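Local coordinates for K Homology domain-containing protein (Pyrococcus horikoshii, PDB 2E3U) that probably binds RNA through two KH domains and acts as a pre-ribosomal RNA processing factor of the Dim2p family, at residues A[33-38]-A[77-82]; A[137-142]-A[187-192]. One frame throughout, in Å; residues are numbered along the deposited sequence.

Contact 1. Residues A[33-38]-A[77-82]; sequences KQEEYV and WITSTK
The edge of the antiparallel sheet of the first KH domain is built here, where strand 35-39 pairs with strand 75-80; the axes of their stretches 35-38 and 77-80 run at 170° and come within 4.6 Å. Register is fixed by a pair of nearly straight bonds between Glu36 and Ile78: Ile78 N to Glu36 O spans 2.7 Å, in the plane of that carbonyl, and Glu36 N to Ile78 O 2.8 Å. Two residues along, Ser80 N reaches Gln34 O at 3.0 Å. Glu35 with Thr79 and Tyr37 with Trp77 are the non-hydrogen-bonded pairs, and their side chains share one face. There Tyr37 and Trp77 lie alongside each other in an offset edge-to-face pair, planes 65° apart: the CD2 edge of Tyr37 sits over the indole face, displaced toward its rim, 3.5 Å from Trp77 NE1. At the indole rim Glu35 OE1 lies in the ring plane, 3.7 Å from Trp77 CD1, its carboxylate turned almost perpendicular to the ring. With CG anti to the carbonyl carbon (chi1 -65°), the indole swings toward strand 35-39, giving Tyr37 a face and Glu35 a rim. A serine in place of Trp77 would probably leave the Tyr37 edge without the face it packs on and open a gap beside Glu35. Farther along, Thr79 CG2 touches Glu35 CG at 3.6 Å. On the reverse face Val38 CG2 meets Ile78 CD1, and Gln34, Glu36, Val38 and Ile78 all rest on helix 87-101, while Trp77 and Thr79 continue the backbone pairing to Thr68 and Lys66 of strand 65-69.

Contact 2. Residues A[137-142]-A[187-192]; sequences PRVRGR and KLARGS
Val139 and Arg142, one turn apart on helix 136-144, meet the C-terminal end of helix 175-189 in the second, type I KH domain. Two patches make the contact, one apolar and one of side chain against backbone, and together they bury 216 Å² counting both sides. Val139 comes first: its CG2 packs 3.6 Å from Ala189 CB, and the same methyl also lies 3.9 Å from Ala189 CA. That branch stands anti to the backbone N while CG1 takes chi1 67°, which turns CG2 to the other helix. The closest CA pair, Val139 with Ala189 at 5.4 Å, shows how near the small alanine lets the backbones come. Both residues are buried, and the loop residues Leu124 and Ile127 touch Val139 and Ala189, respectively. A turn later, Arg142 lays its aliphatic shaft against the last turn of the partner helix. Extended from CG to NE, it brings CD within 3.3 Å of Leu188 O; its CB is 3.6 Å from the same oxygen. Leu188 CD2 in turn lies 3.8 Å from Arg142 O, and the leucine side chain also touches Thr150 and Ile154 of helix 149-158. Leu188 O also accepts the backbone N of Gly191 in the Schellman motif that ends this helix, with Ser192 N bonded to Lys187 O as the second bond and Gly191 at a positive phi of 90°. The guanidinium is only loosely tied within its own helix, by a weak bond from NH1 to Arg138 O, and Arg142 NE approaches Gly191 CA to 4.2 Å.

How the contacts relate
From the N terminus, the modelled chain enters strand 35-39, and contact 1 closes when strand 75-80 returns beside it after two helices and strand 65-69, giving the 1-3-2 strand order of the first sheet. The chain then runs through helix 87-101 and strand 118-123, then across the unmodelled residues 129-134, before contact 2 opens at 137-142. It closes at 187-192, after helix 149-158, strands 161-165 and 168-173 and most of helix 175-189. The two closures follow in series, neither nesting nor crossing. Contact 1 joins strands, contact 2 helices, each inside its own KH domain; their centres lie 37 Å apart, on opposite sides of the chain's centre, with nearest atoms about 21 Å apart.

Contact 1. Residues A[33-38]-A[77-82]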
ATOM      1  N   LYS A  33       8.145  21.605 -13.271  1.00 32.29           N
ATOM      2  CA  LYS A  33       8.000  20.318 -14.024  1.00 32.49           C
ATOM      3  C   LYS A  33       8.589  19.073 -13.287  1.00 32.13           C
ATOM      4  O   LYS A  33       9.686  19.127 -12.682  1.00 31.90           O
ATOM      5  CB  LYS A  33       8.544  20.471 -15.451  1.00 33.39           C
ATOM      6  CG  LYS A  33       8.320  19.274 -16.389  1.00 35.18           C
ATOM      7  CD  LYS A  33       7.000  18.539 -16.107  1.00 39.47           C
ATOM      8  CE  LYS A  33       7.108  17.030 -16.357  1.00 37.77           C
ATOM      9  NZ  LYS A  33       5.743  16.473 -16.506  1.00 40.61           N
ATOM     10  N   GLN A  34       7.811  17.987 -13.294  1.00 30.81           N
ATOM     11  CA  GLN A  34       8.137  16.748 -12.574  1.00 29.87           C
ATOM     12  C   GLN A  34       7.279  15.601 -13.076  1.00 28.73           C
ATOM     13  O   GLN A  34       6.090  15.774 -13.320  1.00 28.44           O
ATOM     14  CB  GLN A  34       7.900  16.917 -11.079  1.00 29.37           C
ATOM     15  CG  GLN A  34       8.606  15.927 -10.215  1.00 30.88           C
ATOM     16  CD  GLN A  34       8.317  16.165  -8.728  1.00 34.18           C
ATOM     17  OE1 GLN A  34       7.832  17.233  -8.343  1.00 35.17           O
ATOM     18  NE2 GLN A  34       8.591  15.162  -7.900  1.00 32.51           N
ATOM     19  N   GLU A  35       7.908  14.435 -13.219  1.00 27.93           N
ATOM     20  CA  GLU A  35       7.281  13.236 -13.721  1.00 27.37           C
ATOM     21  C   GLU A  35       7.720  12.017 -12.924  1.00 26.35           C
ATOM     22  O   GLU A  35       8.917  11.729 -12.828  1.00 25.58           O
ATOM     23  CB  GLU A  35       7.665  13.050 -15.205  1.00 27.78           C
ATOM     24  CG  GLU A  35       6.863  12.001 -15.967  1.00 28.29           C
ATOM     25  CD  GLU A  35       7.476  11.694 -17.339  1.00 29.51           C
ATOM     26  OE1 GLU A  35       8.200  10.673 -17.446  1.00 30.52           O
ATOM     27  OE2 GLU A  35       7.259  12.482 -18.306  1.00 33.98           O
ATOM     28  N   GLU A  36       6.753  11.274 -12.381  1.00 25.64           N
ATOM     29  CA  GLU A  36       7.043   9.948 -11.813  1.00 25.10           C
ATOM     30  C   GLU A  36       6.427   8.871 -12.686  1.00 24.60           C
ATOM     31  O   GLU A  36       5.304   8.997 -13.184  1.00 23.66           O
ATOM     32  CB  GLU A  36       6.532   9.804 -10.373  1.00 25.03           C
ATOM     33  CG  GLU A  36       7.054  10.849  -9.406  1.00 28.19           C
ATOM     34  CD  GLU A  36       8.574  10.768  -9.159  1.00 33.52           C
ATOM     35  OE1 GLU A  36       9.103   9.621  -9.049  1.00 33.66           O
ATOM     36  OE2 GLU A  36       9.218  11.852  -9.067  1.00 34.10           O
ATOM     37  N   TYR A  37       7.170   7.800 -12.882  1.00 24.45           N
ATOM     38  CA  TYR A  37       6.689   6.735 -13.755  1.00 24.10           C
ATOM     39  C   TYR A  37       6.593   5.463 -12.947  1.00 23.21           C
ATOM     40  O   TYR A  37       7.571   5.072 -12.320  1.00 23.68           O
ATOM     41  CB  TYR A  37       7.653   6.533 -14.929  1.00 23.40           C
ATOM     42  CG  TYR A  37       7.551   5.189 -15.612  1.00 22.18           C
ATOM     43  CD1 TYR A  37       8.246   4.078 -15.123  1.00 22.87           C
ATOM     44  CD2 TYR A  37       6.791   5.034 -16.762  1.00 23.08           C
ATOM     45  CE1 TYR A  37       8.178   2.829 -15.759  1.00 24.21           C
ATOM     46  CE2 TYR A  37       6.723   3.797 -17.434  1.00 25.03           C
ATOM     47  CZ  TYR A  37       7.416   2.701 -16.923  1.00 24.48           C
ATOM     48  OH  TYR A  37       7.335   1.483 -17.555  1.00 24.03           O
ATOM     49  N   VAL A  38       5.442   4.803 -12.974  1.00 22.79           N
ATOM     50  CA  VAL A  38       5.351   3.465 -12.338  1.00 23.12           C
ATOM     51  C   VAL A  38       4.644   2.426 -13.200  1.00 23.28           C
ATOM     52  O   VAL A  38       4.184   2.721 -14.285  1.00 23.46           O
ATOM     53  CB  VAL A  38       4.707   3.505 -10.892  1.00 22.57           C
ATOM     54  CG1 VAL A  38       5.523   4.380  -9.953  1.00 21.96           C
ATOM     55  CG2 VAL A  38       3.247   3.930 -10.920  1.00 21.40           C
ATOM     56  N   TRP A  77       2.007   7.354 -15.448  1.00 15.04           N
ATOM     57  CA  TRP A  77       2.787   8.575 -15.320  1.00 16.31           C
ATOM     58  C   TRP A  77       2.079   9.579 -14.395  1.00 16.84           C
ATOM     59  O   TRP A  77       0.934   9.940 -14.622  1.00 18.10           O
ATOM     60  CB  TRP A  77       3.017   9.219 -16.718  1.00 15.68           C
ATOM     61  CG  TRP A  77       3.856   8.399 -17.630  1.00 16.96           C
ATOM     62  CD1 TRP A  77       5.189   8.548 -17.844  1.00 16.20           C
ATOM     63  CD2 TRP A  77       3.430   7.308 -18.497  1.00 16.61           C
ATOM     64  NE1 TRP A  77       5.627   7.615 -18.742  1.00 15.18           N
ATOM     65  CE2 TRP A  77       4.575   6.853 -19.173  1.00 14.79           C
ATOM     66  CE3 TRP A  77       2.193   6.684 -18.758  1.00 16.57           C
ATOM     67  CZ2 TRP A  77       4.545   5.775 -20.098  1.00 16.48           C
ATOM     68  CZ3 TRP A  77       2.152   5.621 -19.689  1.00 16.43           C
ATOM     69  CH2 TRP A  77       3.325   5.182 -20.350  1.00 16.02           C
ATOM     70  N   ILE A  78       2.778  10.046 -13.369  1.00 17.86           N
ATOM     71  CA  ILE A  78       2.267  11.053 -12.485  1.00 18.18           C
ATOM     72  C   ILE A  78       3.027  12.334 -12.746  1.00 19.24           C
ATOM     73  O   ILE A  78       4.229  12.410 -12.512  1.00 19.37           O
ATOM     74  CB  ILE A  78       2.333  10.637 -10.985  1.00 18.10           C
ATOM     75  CG1 ILE A  78       1.591   9.315 -10.737  1.00 18.26           C
ATOM     76  CG2 ILE A  78       1.756  11.764 -10.091  1.00 16.06           C
ATOM     77  CD1 ILE A  78       2.455   8.003 -10.894  1.00 16.72           C
ATOM     78  N   THR A  79       2.325  13.341 -13.250  1.00 20.61           N
ATOM     79  CA  THR A  79       2.980  14.579 -13.653  1.00 22.18           C
ATOM     80  C   THR A  79       2.442  15.798 -12.899  1.00 22.35           C
ATOM     81  O   THR A  79       1.258  15.875 -12.548  1.00 21.73           O
ATOM     82  CB  THR A  79       2.953  14.806 -15.202  1.00 21.89           C
ATOM     83  OG1 THR A  79       1.613  14.704 -15.673  1.00 27.86           O
ATOM     84  CG2 THR A  79       3.737  13.757 -15.937  1.00 23.03           C
ATOM     85  N   SER A  80       3.324  16.758 -12.638  1.00 22.45           N
ATOM     86  CA  SER A  80       2.884  17.925 -11.905  1.00 23.24           C
ATOM     87  C   SER A  80       2.195  18.872 -12.890  1.00 23.26           C
ATOM     88  O   SER A  80       2.390  18.750 -14.083  1.00 23.07           O
ATOM     89  CB  SER A  80       4.070  18.590 -11.202  1.00 22.63           C
ATOM     90  OG  SER A  80       4.938  19.138 -12.152  1.00 21.53           O
ATOM     91  N   THR A  81       1.365  19.776 -12.371  1.00 24.33           N
ATOM     92  CA  THR A  81       0.700  20.819 -13.144  1.00 24.86           C
ATOM     93  C   THR A  81       1.054  22.186 -12.500  1.00 25.79           C
ATOM     94  O   THR A  81       1.806  22.244 -11.510  1.00 25.50           O
ATOM     95  CB  THR A  81      -0.820  20.624 -13.139  1.00 24.92           C
ATOM     96  OG1 THR A  81      -1.328  20.902 -11.832  1.00 25.96           O
ATOM     97  CG2 THR A  81      -1.212  19.206 -13.519  1.00 24.70           C
ATOM     98  N   LYS A  82       0.508  23.281 -13.025  1.00 26.14           N
ATOM     99  CA  LYS A  82       0.713  24.571 -12.372  1.00 27.69           C
ATOM    100  C   LYS A  82       0.139  24.628 -10.944  1.00 27.59           C
ATOM    101  O   LYS A  82       0.606  25.418 -10.125  1.00 28.20           O
ATOM    102  CB  LYS A  82       0.221  25.755 -13.248  1.00 27.70           C
ATOM    103  CG  LYS A  82      -1.245  25.708 -13.682  1.00 29.06           C
ATOM    104  CD  LYS A  82      -1.579  26.871 -14.640  1.00 29.28           C
ATOM    105  CE  LYS A  82      -2.455  26.402 -15.789  1.00 32.65           C
ATOM    106  NZ  LYS A  82      -3.899  26.223 -15.412  1.00 34.06           N
TER

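Contact 2. Residues A[137-142]-A[187-192]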
ATOM      1  N   PRO A 137       1.564 -19.109  -0.942  1.00 44.44           N
ATOM      2  CA  PRO A 137       0.201 -19.077  -0.365  1.00 43.57           C
ATOM      3  C   PRO A 137       0.166 -19.354   1.152  1.00 42.77           C
ATOM      4  O   PRO A 137      -0.774 -18.935   1.841  1.00 42.10           O
ATOM      5  CB  PRO A 137      -0.539 -20.189  -1.122  1.00 43.47           C
ATOM      6  CG  PRO A 137       0.540 -20.990  -1.812  1.00 44.21           C
ATOM      7  CD  PRO A 137       1.685 -20.090  -2.042  1.00 44.15           C
ATOM      8  N   ARG A 138       1.186 -20.066   1.639  1.00 41.99           N
ATOM      9  CA  ARG A 138       1.339 -20.398   3.055  1.00 40.91           C
ATOM     10  C   ARG A 138       1.821 -19.191   3.868  1.00 39.35           C
ATOM     11  O   ARG A 138       1.409 -19.012   5.013  1.00 39.27           O
ATOM     12  CB  ARG A 138       2.307 -21.572   3.234  1.00 41.32           C
ATOM     13  CG  ARG A 138       2.309 -22.591   2.077  1.00 43.71           C
ATOM     14  CD  ARG A 138       1.067 -23.472   2.061  1.00 45.66           C
ATOM     15  NE  ARG A 138       1.231 -24.677   2.866  1.00 47.05           N
ATOM     16  CZ  ARG A 138       1.507 -25.884   2.379  1.00 47.30           C
ATOM     17  NH1 ARG A 138       1.654 -26.066   1.070  1.00 48.05           N
ATOM     18  NH2 ARG A 138       1.627 -26.913   3.204  1.00 46.81           N
ATOM     19  N   VAL A 139       2.694 -18.378   3.281  1.00 37.49           N
ATOM     20  CA  VAL A 139       3.125 -17.161   3.925  1.00 36.53           C
ATOM     21  C   VAL A 139       1.960 -16.165   4.012  1.00 35.54           C
ATOM     22  O   VAL A 139       1.701 -15.593   5.083  1.00 34.97           O
ATOM     23  CB  VAL A 139       4.431 -16.549   3.314  1.00 37.05           C
ATOM     24  CG1 VAL A 139       4.231 -16.033   1.896  1.00 38.43           C
ATOM     25  CG2 VAL A 139       4.953 -15.432   4.202  1.00 35.51           C
ATOM     26  N   ARG A 140       1.232 -16.015   2.907  1.00 33.80           N
ATOM     27  CA  ARG A 140       0.069 -15.142   2.873  1.00 32.63           C
ATOM     28  C   ARG A 140      -0.949 -15.506   3.932  1.00 31.41           C
ATOM     29  O   ARG A 140      -1.525 -14.621   4.539  1.00 30.74           O
ATOM     30  CB  ARG A 140      -0.573 -15.139   1.493  1.00 32.53           C
ATOM     31  CG  ARG A 140       0.374 -14.609   0.431  1.00 34.58           C
ATOM     32  CD  ARG A 140      -0.332 -14.154  -0.815  1.00 36.75           C
ATOM     33  NE  ARG A 140      -0.249 -15.129  -1.906  1.00 40.96           N
ATOM     34  CZ  ARG A 140      -1.211 -16.004  -2.176  1.00 42.98           C
ATOM     35  NH1 ARG A 140      -1.077 -16.847  -3.189  1.00 42.13           N
ATOM     36  NH2 ARG A 140      -2.309 -16.036  -1.414  1.00 43.72           N
ATOM     37  N   GLY A 141      -1.140 -16.807   4.163  1.00 30.78           N
ATOM     38  CA  GLY A 141      -2.129 -17.310   5.118  1.00 29.70           C
ATOM     39  C   GLY A 141      -1.698 -17.074   6.546  1.00 29.10           C
ATOM     40  O   GLY A 141      -2.510 -16.828   7.428  1.00 29.02           O
ATOM     41  N   ARG A 142      -0.398 -17.154   6.767  1.00 29.37           N
ATOM     42  CA  ARG A 142       0.198 -16.861   8.058  1.00 29.42           C
ATOM     43  C   ARG A 142       0.057 -15.398   8.432  1.00 28.41           C
ATOM     44  O   ARG A 142      -0.139 -15.088   9.609  1.00 29.03           O
ATOM     45  CB  ARG A 142       1.678 -17.209   8.041  1.00 30.07           C
ATOM     46  CG  ARG A 142       2.002 -18.675   8.169  1.00 32.73           C
ATOM     47  CD  ARG A 142       3.508 -18.822   7.954  1.00 35.84           C
ATOM     48  NE  ARG A 142       4.030 -20.111   8.393  1.00 40.23           N
ATOM     49  CZ  ARG A 142       4.197 -21.170   7.607  1.00 41.61           C
ATOM     50  NH1 ARG A 142       3.868 -21.119   6.321  1.00 42.17           N
ATOM     51  NH2 ARG A 142       4.691 -22.293   8.118  1.00 42.72           N
ATOM     52  N   LYS A 187       8.015 -11.856  11.669  1.00 28.39           N
ATOM     53  CA  LYS A 187       7.778 -12.943  12.622  1.00 28.39           C
ATOM     54  C   LYS A 187       6.783 -14.017  12.152  1.00 28.63           C
ATOM     55  O   LYS A 187       7.059 -15.203  12.224  1.00 29.03           O
ATOM     56  CB  LYS A 187       7.329 -12.374  13.969  1.00 28.28           C
ATOM     57  CG  LYS A 187       8.449 -11.728  14.723  1.00 27.42           C
ATOM     58  CD  LYS A 187       7.922 -10.845  15.805  1.00 27.09           C
ATOM     59  CE  LYS A 187       9.061 -10.014  16.360  1.00 27.63           C
ATOM     60  NZ  LYS A 187       9.881 -10.843  17.306  1.00 28.86           N
ATOM     61  N   LEU A 188       5.623 -13.585  11.684  1.00 29.62           N
ATOM     62  CA  LEU A 188       4.580 -14.491  11.208  1.00 29.30           C
ATOM     63  C   LEU A 188       5.031 -15.266   9.974  1.00 29.72           C
ATOM     64  O   LEU A 188       4.712 -16.442   9.854  1.00 29.89           O
ATOM     65  CB  LEU A 188       3.301 -13.725  10.904  1.00 28.13           C
ATOM     66  CG  LEU A 188       2.517 -13.165  12.083  1.00 28.71           C
ATOM     67  CD1 LEU A 188       1.627 -12.015  11.588  1.00 25.65           C
ATOM     68  CD2 LEU A 188       1.710 -14.247  12.818  1.00 27.69           C
ATOM     69  N   ALA A 189       5.763 -14.603   9.072  1.00 30.26           N
ATOM     70  CA  ALA A 189       6.311 -15.239   7.846  1.00 31.20           C
ATOM     71  C   ALA A 189       7.305 -16.351   8.169  1.00 31.29           C
ATOM     72  O   ALA A 189       7.306 -17.394   7.516  1.00 32.18           O
ATOM     73  CB  ALA A 189       6.957 -14.198   6.919  1.00 30.47           C
ATOM     74  N   ARG A 190       8.141 -16.116   9.185  1.00 31.74           N
ATOM     75  CA  ARG A 190       9.126 -17.106   9.681  1.00 31.85           C
ATOM     76  C   ARG A 190       8.559 -18.221  10.583  1.00 31.43           C
ATOM     77  O   ARG A 190       9.307 -19.034  11.096  1.00 32.12           O
ATOM     78  CB  ARG A 190      10.274 -16.389  10.405  1.00 31.99           C
ATOM     79  CG  ARG A 190      11.363 -15.862   9.472  1.00 33.48           C
ATOM     80  CD  ARG A 190      12.279 -17.046   9.003  1.00 38.58           C
ATOM     81  NE  ARG A 190      12.384 -18.070  10.059  1.00 38.73           N
ATOM     82  CZ  ARG A 190      13.343 -18.053  11.019  1.00 39.20           C
ATOM     83  NH1 ARG A 190      13.315 -19.015  11.943  1.00 37.38           N
ATOM     84  NH2 ARG A 190      14.341 -17.087  11.039  1.00 39.47           N
ATOM     85  N   GLY A 191       7.247 -18.256  10.777  1.00 31.17           N
ATOM     86  CA  GLY A 191       6.606 -19.321  11.550  1.00 30.54           C
ATOM     87  C   GLY A 191       6.452 -19.091  13.045  1.00 30.38           C
ATOM     88  O   GLY A 191       6.057 -20.004  13.759  1.00 30.69           O
ATOM     89  N   SER A 192       6.768 -17.884  13.516  1.00 30.10           N
ATOM     90  CA  SER A 192       6.559 -17.481  14.898  1.00 30.00           C
ATOM     91  C   SER A 192       5.110 -17.735  15.367  1.00 29.79           C
ATOM     92  O   SER A 192       4.148 -17.327  14.703  1.00 29.62           O
ATOM     93  CB  SER A 192       6.898 -15.993  15.100  1.00 30.43           C
ATOM     94  OG  SER A 192       8.267 -15.774  15.390  1.00 31.64           O
TER